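PDB 4LJI: cytochrome c-550-like protein from Thermosynechococcus elongatus, which probably serves as a low-potential cytochrome c with one covalently bound heme, and can partially replace cytochrome c-550 in photosystem II. Local coordinates for residues R41-E44 and E45-N49; I121-A124 and A125-P129. All coordinates share one frame; numbering follows the deposited sequence.

Interaction 1: residues R41-E44 and E45-N49; sequences RLFE and ENCKN. With HEC (heme c), chain C.
Backbone bonds from Glu45 N to Arg41 O (3.0 Å) and from Cys47 N to Phe43 O (2.9 Å) carry helix 33-46 to its last turn, where Cys47 leaves helical geometry and at once takes the N-cap position of helix 48-51. This junction opens the CXXCH heme-binding motif of the cytochrome c family, formed by Cys47, Cys50 and the axial ligand His51. Asn46 folds its amide back along the helix it ends: ND2 gives a hydrogen bond to Leu42 O (3.0 Å), in the carbonyl plane and on a lone pair, while OD1 is held by Trp108 NE1. Both ends of the amide are thus gripped, which fixes its rotation. Leu42 lies side by side with Asn46 and packs on Gln113 and Thr116 of helix 111-127. Phe43, with CG anti to the backbone N (chi1 178°), brings its ring alongside Cys47, whose CB makes an off-centre CH-pi contact, 4.1 Å from the ring centroid; Phe120 and Leu117 also meet this ring. A water donates to Glu44 O (2.7 Å) and weakly accepts from Lys48 N. Cys47 SG, oblique to the Phe43 ring, closes the thioether to heme CAB at 1.7 Å.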
ATOM      1  N   ARG A  41      -2.799   2.887 -11.356  1.00 15.19           N
ATOM      2  CA  ARG A  41      -1.710   1.957 -11.091  1.00 17.60           C
ATOM      3  C   ARG A  41      -0.702   2.531 -10.088  1.00 18.92           C
ATOM      4  O   ARG A  41      -0.240   1.836  -9.190  1.00 18.35           O
ATOM      5  CB  ARG A  41      -1.044   1.571 -12.409  1.00 17.68           C
ATOM      6  CG  ARG A  41       0.084   0.570 -12.295  1.00 30.30           C
ATOM      7  CD  ARG A  41       0.210  -0.124 -13.623  1.00 37.28           C
ATOM      8  NE  ARG A  41      -1.108  -0.469 -14.155  1.00 42.92           N
ATOM      9  CZ  ARG A  41      -1.647  -1.683 -14.089  1.00 44.90           C
ATOM     10  NH1 ARG A  41      -0.973  -2.677 -13.529  1.00 44.01           N
ATOM     11  NH2 ARG A  41      -2.852  -1.904 -14.603  1.00 46.75           N
ATOM     12  N   LEU A  42      -0.342   3.805 -10.240  1.00 11.84           N
ATOM     13  CA  LEU A  42       0.536   4.435  -9.268  1.00 11.16           C
ATOM     14  C   LEU A  42      -0.068   4.486  -7.879  1.00 17.49           C
ATOM     15  O   LEU A  42       0.626   4.338  -6.890  1.00 15.16           O
ATOM     16  CB  LEU A  42       0.904   5.871  -9.710  1.00 15.20           C
ATOM     17  CG  LEU A  42       1.878   5.890 -10.852  1.00 19.12           C
ATOM     18  CD1 LEU A  42       2.024   7.343 -11.358  1.00 15.36           C
ATOM     19  CD2 LEU A  42       3.243   5.337 -10.385  1.00 17.38           C
ATOM     20  N   PHE A  43      -1.375   4.705  -7.797  1.00 15.39           N
ATOM     21  CA  PHE A  43      -2.017   4.753  -6.505  1.00 16.42           C
ATOM     22  C   PHE A  43      -1.976   3.354  -5.864  1.00 14.20           C
ATOM     23  O   PHE A  43      -1.683   3.209  -4.688  1.00 15.07           O
ATOM     24  CB  PHE A  43      -3.445   5.248  -6.683  1.00 12.02           C
ATOM     25  CG  PHE A  43      -4.248   5.313  -5.410  1.00 10.71           C
ATOM     26  CD1 PHE A  43      -4.228   6.433  -4.609  1.00 12.54           C
ATOM     27  CD2 PHE A  43      -5.041   4.232  -5.034  1.00 10.17           C
ATOM     28  CE1 PHE A  43      -4.990   6.491  -3.460  1.00 14.74           C
ATOM     29  CE2 PHE A  43      -5.819   4.313  -3.892  1.00 17.37           C
ATOM     30  CZ  PHE A  43      -5.742   5.434  -3.100  1.00 13.35           C
ATOM     31  N   GLU A  44      -2.323   2.346  -6.656  1.00 15.14           N
ATOM     32  CA  GLU A  44      -2.354   0.969  -6.157  1.00 17.00           C
ATOM     33  C   GLU A  44      -0.988   0.532  -5.673  1.00 20.72           C
ATOM     34  O   GLU A  44      -0.899  -0.278  -4.752  1.00 22.04           O
ATOM     35  CB  GLU A  44      -2.802   0.019  -7.259  1.00 18.91           C
ATOM     36  CG  GLU A  44      -4.227   0.234  -7.678  1.00 23.76           C
ATOM     37  CD  GLU A  44      -4.626  -0.687  -8.802  1.00 30.07           C
ATOM     38  OE1 GLU A  44      -5.764  -1.190  -8.757  1.00 37.06           O
ATOM     39  OE2 GLU A  44      -3.790  -0.916  -9.710  1.00 31.19           O
ATOM     40  N   GLU A  45       0.076   1.064  -6.279  1.00 20.05           N
ATOM     41  CA  GLU A  45       1.425   0.618  -5.934  1.00 21.22           C
ATOM     42  C   GLU A  45       2.031   1.352  -4.749  1.00 25.78           C
ATOM     43  O   GLU A  45       2.854   0.792  -4.011  1.00 24.18           O
ATOM     44  CB  GLU A  45       2.366   0.671  -7.154  1.00 20.39           C
ATOM     45  CG  GLU A  45       1.904  -0.153  -8.389  1.00 35.22           C
ATOM     46  CD  GLU A  45       1.648  -1.653  -8.135  1.00 44.81           C
ATOM     47  OE1 GLU A  45       2.044  -2.198  -7.072  1.00 43.46           O
ATOM     48  OE2 GLU A  45       1.041  -2.296  -9.027  1.00 49.31           O
ATOM     49  N   ASN A  46       1.597   2.586  -4.528  1.00 15.61           N
ATOM     50  CA  ASN A  46       2.293   3.472  -3.605  1.00 13.81           C
ATOM     51  C   ASN A  46       1.489   3.972  -2.431  1.00 13.47           C
ATOM     52  O   ASN A  46       2.074   4.511  -1.480  1.00 14.72           O
ATOM     53  CB  ASN A  46       2.858   4.687  -4.359  1.00 15.05           C
ATOM     54  CG  ASN A  46       3.925   4.297  -5.345  1.00 17.58           C
ATOM     55  OD1 ASN A  46       5.019   3.873  -4.944  1.00 22.13           O
ATOM     56  ND2 ASN A  46       3.622   4.397  -6.640  1.00 20.41           N
ATOM     57  N   CYS A  47       0.166   3.878  -2.529  1.00 15.30           N
ATOM     58  CA  CYS A  47      -0.702   4.615  -1.612  1.00 13.45           C
ATOM     59  C   CYS A  47      -1.782   3.761  -0.961  1.00 14.38           C
ATOM     60  O   CYS A  47      -2.432   4.195   0.001  1.00 13.57           O
ATOM     61  CB  CYS A  47      -1.399   5.799  -2.335  1.00 10.73           C
ATOM     62  SG  CYS A  47      -0.288   6.726  -3.382  1.00 14.90           S
ATOM     63  N   LYS A  48      -2.009   2.577  -1.514  1.00 15.59           N
ATOM     64  CA  LYS A  48      -3.191   1.787  -1.154  1.00 15.59           C
ATOM     65  C   LYS A  48      -3.202   1.212   0.268  1.00 13.87           C
ATOM     66  O   LYS A  48      -4.261   0.911   0.787  1.00 18.57           O
ATOM     67  CB  LYS A  48      -3.447   0.677  -2.192  1.00 16.15           C
ATOM     68  CG  LYS A  48      -4.828   0.081  -2.146  1.00 18.13           C
ATOM     69  CD  LYS A  48      -5.010  -0.810  -3.354  1.00 18.93           C
ATOM     70  CE  LYS A  48      -6.237  -1.682  -3.210  1.00 24.98           C
ATOM     71  NZ  LYS A  48      -6.476  -2.378  -4.496  1.00 31.86           N
ATOM     72  N   ASN A  49      -2.040   1.033   0.892  1.00 16.10           N
ATOM     73  CA  ASN A  49      -2.060   0.475   2.251  1.00 17.79           C
ATOM     74  C   ASN A  49      -2.816   1.425   3.186  1.00 14.88           C
ATOM     75  O   ASN A  49      -3.455   0.990   4.118  1.00 14.33           O
ATOM     76  CB  ASN A  49      -0.670   0.330   2.848  1.00 14.54           C
ATOM     77  CG  ASN A  49       0.273  -0.559   2.050  1.00 11.07           C
ATOM     78  OD1 ASN A  49       1.406  -0.712   2.480  1.00 16.26           O
ATOM     79  ND2 ASN A  49      -0.152  -1.135   0.931  1.00 14.06           N
TER
HETATM   80 FE   HEC C 301      -1.576  10.035   2.317  1.00 13.28          FE
HETATM   81  CHA HEC C 301      -3.253  12.627   3.862  1.00 19.35           C
HETATM   82  CHB HEC C 301      -2.332  11.355  -0.778  1.00 11.27           C
HETATM   83  CHC HEC C 301       0.385   7.577   0.739  1.00 13.24           C
HETATM   84  CHD HEC C 301      -1.230   8.432   5.255  1.00 16.28           C
HETATM   85  NA  HEC C 301      -2.616  11.610   1.653  1.00 11.28           N
HETATM   86  C1A HEC C 301      -3.185  12.580   2.479  1.00 11.46           C
HETATM   87  C2A HEC C 301      -3.811  13.577   1.632  1.00 14.00           C
HETATM   88  C3A HEC C 301      -3.554  13.205   0.349  1.00 14.43           C
HETATM   89  C4A HEC C 301      -2.790  12.031   0.338  1.00 12.67           C
HETATM   90  CMA HEC C 301      -3.977  13.954  -0.888  1.00 13.94           C
HETATM   91  CAA HEC C 301      -4.614  14.801   2.073  1.00 12.12           C
HETATM   92  CBA HEC C 301      -6.095  14.425   2.331  1.00 14.20           C
HETATM   93  CGA HEC C 301      -6.965  15.583   2.751  1.00 16.34           C
HETATM   94  O1A HEC C 301      -6.530  16.769   2.783  1.00 13.48           O
HETATM   95  O2A HEC C 301      -8.178  15.357   3.070  1.00 16.25           O
HETATM   96  NB  HEC C 301      -1.073   9.531   0.355  1.00 19.60           N
HETATM   97  C1B HEC C 301      -1.462  10.243  -0.720  1.00 10.49           C
HETATM   98  C2B HEC C 301      -0.933   9.638  -1.878  1.00 10.37           C
HETATM   99  C3B HEC C 301      -0.128   8.591  -1.500  1.00 10.73           C
HETATM  100  C4B HEC C 301      -0.264   8.531  -0.035  1.00 15.21           C
HETATM  101  CMB HEC C 301      -1.139  10.136  -3.291  1.00 13.22           C
HETATM  102  CAB HEC C 301       0.641   7.659  -2.360  1.00 10.11           C
HETATM  103  CBB HEC C 301       1.691   8.296  -3.003  1.00 12.91           C
HETATM  104  NC  HEC C 301      -0.603   8.308   2.887  1.00 10.47           N
HETATM  105  C1C HEC C 301       0.150   7.481   2.095  1.00 14.63           C
HETATM  106  C2C HEC C 301       0.516   6.380   2.879  1.00 16.13           C
HETATM  107  C3C HEC C 301       0.075   6.605   4.158  1.00 17.98           C
HETATM  108  C4C HEC C 301      -0.631   7.840   4.175  1.00 18.05           C
HETATM  109  CMC HEC C 301       1.311   5.181   2.383  1.00 19.12           C
HETATM  110  CAC HEC C 301       0.232   5.642   5.293  1.00 15.87           C
HETATM  111  CBC HEC C 301       1.458   5.290   5.742  1.00 16.67           C
HETATM  112  ND  HEC C 301      -2.141  10.452   4.161  1.00 18.50           N
HETATM  113  C1D HEC C 301      -1.843   9.691   5.224  1.00 11.34           C
HETATM  114  C2D HEC C 301      -2.301  10.349   6.447  1.00 13.48           C
HETATM  115  C3D HEC C 301      -2.881  11.507   6.074  1.00 16.29           C
HETATM  116  C4D HEC C 301      -2.786  11.553   4.622  1.00 13.03           C
HETATM  117  CMD HEC C 301      -2.169   9.807   7.857  1.00 17.91           C
HETATM  118  CAD HEC C 301      -3.473  12.544   6.990  1.00 18.63           C
HETATM  119  CBD HEC C 301      -2.414  13.656   7.139  1.00 24.66           C
HETATM  120  CGD HEC C 301      -2.479  14.825   8.103  1.00 26.81           C
HETATM  121  O1D HEC C 301      -3.539  15.467   8.335  1.00 26.54           O
HETATM  122  O2D HEC C 301      -1.410  15.176   8.663  1.00 34.53           O
HETATM  123  O   HOH W   1      -0.038  -0.088  -2.233  1.00 18.59           O

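Interaction 2: residues I121-A124 and A125-P129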
ATOM      1  N   ILE A 121      -6.858  10.584  -8.256  1.00 13.56           N
ATOM      2  CA  ILE A 121      -7.456  10.843  -6.949  1.00 14.10           C
ATOM      3  C   ILE A 121      -8.575  11.846  -7.116  1.00 13.44           C
ATOM      4  O   ILE A 121      -9.654  11.691  -6.532  1.00 14.72           O
ATOM      5  CB  ILE A 121      -6.422  11.404  -5.947  1.00 12.83           C
ATOM      6  CG1 ILE A 121      -5.414  10.322  -5.555  1.00 19.64           C
ATOM      7  CG2 ILE A 121      -7.127  11.950  -4.677  1.00 21.09           C
ATOM      8  CD1 ILE A 121      -4.238  10.893  -4.797  1.00 22.18           C
ATOM      9  N   LEU A 122      -8.327  12.865  -7.931  1.00 14.40           N
ATOM     10  CA  LEU A 122      -9.279  13.953  -8.112  1.00 17.10           C
ATOM     11  C   LEU A 122     -10.550  13.493  -8.830  1.00 13.07           C
ATOM     12  O   LEU A 122     -11.679  13.866  -8.442  1.00 16.60           O
ATOM     13  CB  LEU A 122      -8.592  15.120  -8.821  1.00 19.62           C
ATOM     14  CG  LEU A 122      -9.216  16.495  -8.753  1.00 25.03           C
ATOM     15  CD1 LEU A 122      -9.711  16.764  -7.348  1.00 27.75           C
ATOM     16  CD2 LEU A 122      -8.136  17.484  -9.152  1.00 21.67           C
ATOM     17  N   ARG A 123     -10.393  12.717  -9.894  1.00 14.89           N
ATOM     18  CA  ARG A 123     -11.561  12.142 -10.560  1.00 14.68           C
ATOM     19  C   ARG A 123     -12.320  11.132  -9.717  1.00 16.78           C
ATOM     20  O   ARG A 123     -13.541  11.108  -9.722  1.00 16.68           O
ATOM     21  CB  ARG A 123     -11.185  11.541 -11.907  1.00 15.12           C
ATOM     22  CG  ARG A 123     -12.344  10.936 -12.704  1.00 16.22           C
ATOM     23  CD  ARG A 123     -13.443  11.944 -12.986  1.00 20.95           C
ATOM     24  NE  ARG A 123     -14.372  11.409 -13.982  1.00 19.21           N
ATOM     25  CZ  ARG A 123     -15.360  12.101 -14.529  1.00 24.10           C
ATOM     26  NH1 ARG A 123     -15.539  13.374 -14.187  1.00 21.91           N
ATOM     27  NH2 ARG A 123     -16.155  11.513 -15.420  1.00 27.22           N
ATOM     28  N   ALA A 124     -11.601  10.286  -8.992  1.00 13.00           N
ATOM     29  CA  ALA A 124     -12.228   9.359  -8.090  1.00 12.94           C
ATOM     30  C   ALA A 124     -13.059  10.051  -7.024  1.00 13.10           C
ATOM     31  O   ALA A 124     -14.193   9.646  -6.741  1.00 17.45           O
ATOM     32  CB  ALA A 124     -11.146   8.486  -7.431  1.00 13.95           C
ATOM     33  N   ALA A 125     -12.478  11.070  -6.398  1.00 12.84           N
ATOM     34  CA  ALA A 125     -13.189  11.855  -5.388  1.00 14.76           C
ATOM     35  C   ALA A 125     -14.477  12.448  -5.944  1.00 18.64           C
ATOM     36  O   ALA A 125     -15.508  12.505  -5.242  1.00 19.16           O
ATOM     37  CB  ALA A 125     -12.266  12.989  -4.861  1.00 16.48           C
ATOM     38  N   ALA A 126     -14.435  12.858  -7.202  1.00 15.36           N
ATOM     39  CA  ALA A 126     -15.630  13.456  -7.784  1.00 14.70           C
ATOM     40  C   ALA A 126     -16.752  12.431  -8.116  1.00 21.26           C
ATOM     41  O   ALA A 126     -17.950  12.704  -7.897  1.00 23.08           O
ATOM     42  CB  ALA A 126     -15.262  14.288  -9.019  1.00 21.17           C
ATOM     43  N   VAL A 127     -16.387  11.288  -8.680  1.00 18.69           N
ATOM     44  CA  VAL A 127     -17.393  10.406  -9.290  1.00 19.59           C
ATOM     45  C   VAL A 127     -17.436   8.945  -8.880  1.00 19.19           C
ATOM     46  O   VAL A 127     -18.414   8.257  -9.171  1.00 21.41           O
ATOM     47  CB  VAL A 127     -17.309  10.414 -10.834  1.00 26.06           C
ATOM     48  CG1 VAL A 127     -17.317  11.842 -11.385  1.00 24.39           C
ATOM     49  CG2 VAL A 127     -16.098   9.652 -11.312  1.00 22.58           C
ATOM     50  N   ALA A 128     -16.383   8.459  -8.247  1.00 21.30           N
ATOM     51  CA  ALA A 128     -16.302   7.052  -7.934  1.00 17.69           C
ATOM     52  C   ALA A 128     -17.223   6.735  -6.762  1.00 21.27           C
ATOM     53  O   ALA A 128     -17.117   7.349  -5.713  1.00 19.78           O
ATOM     54  CB  ALA A 128     -14.883   6.703  -7.633  1.00 19.75           C
ATOM     55  N   PRO A 129     -18.156   5.785  -6.957  1.00 26.45           N
ATOM     56  CA  PRO A 129     -19.073   5.352  -5.894  1.00 28.38           C
ATOM     57  C   PRO A 129     -18.349   4.916  -4.623  1.00 27.83           C
ATOM     58  O   PRO A 129     -17.437   4.092  -4.696  1.00 30.34           O
ATOM     59  CB  PRO A 129     -19.786   4.156  -6.527  1.00 28.19           C
ATOM     60  CG  PRO A 129     -19.843   4.529  -7.989  1.00 30.25           C
ATOM     61  CD  PRO A 129     -18.492   5.173  -8.256  1.00 28.96           C
TER
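Val127 lies slantwise across the side chain of Arg123 one turn earlier, on the last turns of helix 111-127, the C-terminal helix of this cytochrome c fold. Arg123 CG is anti to the backbone N (chi1 -179°), and a bend at chi2 (58°) turns the rest of the chain along the helix toward its C-terminal end. The valine branches divide the contact: CG2 meets NE of Arg123 at 3.6 Å, while CG1 sits over one face of the guanidinium, 3.6 Å above its plane and offset toward the rim. Its N-H groups serve the N-terminal part of the chain: NE and NH2 donate to Leu12 O and Lys13 O. The guanidinium is therefore held by two bonds while a methyl covers one face. A second i to i+4 pair, Ala124 and Ala128, brings two methyls together, and Leu12 and Trp131 pack on the first of them. Ile121, at the start of the segment, lines the heme pocket. Four i to i+4 backbone bonds run through the segment, from Ala125 N to Ile121 O (2.9 Å) onward. The last crosses the helix end, where Ala128 has already left helical geometry: its N still reaches Ala124 O at 2.9 Å.

Overall arrangement
Interaction 1 comes first along the chain, at the junction of helices 33-46 and 48-51, and interaction 2 follows in series near the end of helix 111-127. Their centres are 15 Å apart, yet the two touch where Phe43 CD1 packs against Ile121 CG1 at 4.2 Å. A helix that leads into the heme-binding motif and a later one near the C-terminal end packed against it recall the core helix pair of the cytochrome c fold. Interaction 1 lies against the second subunit, whereas interaction 2 has no contact with it. The heme pocket is shared through Asn46 and Cys47 of one contact and Ile121 of the other, while the far end of interaction 2 packs on the N-terminal part of the chain.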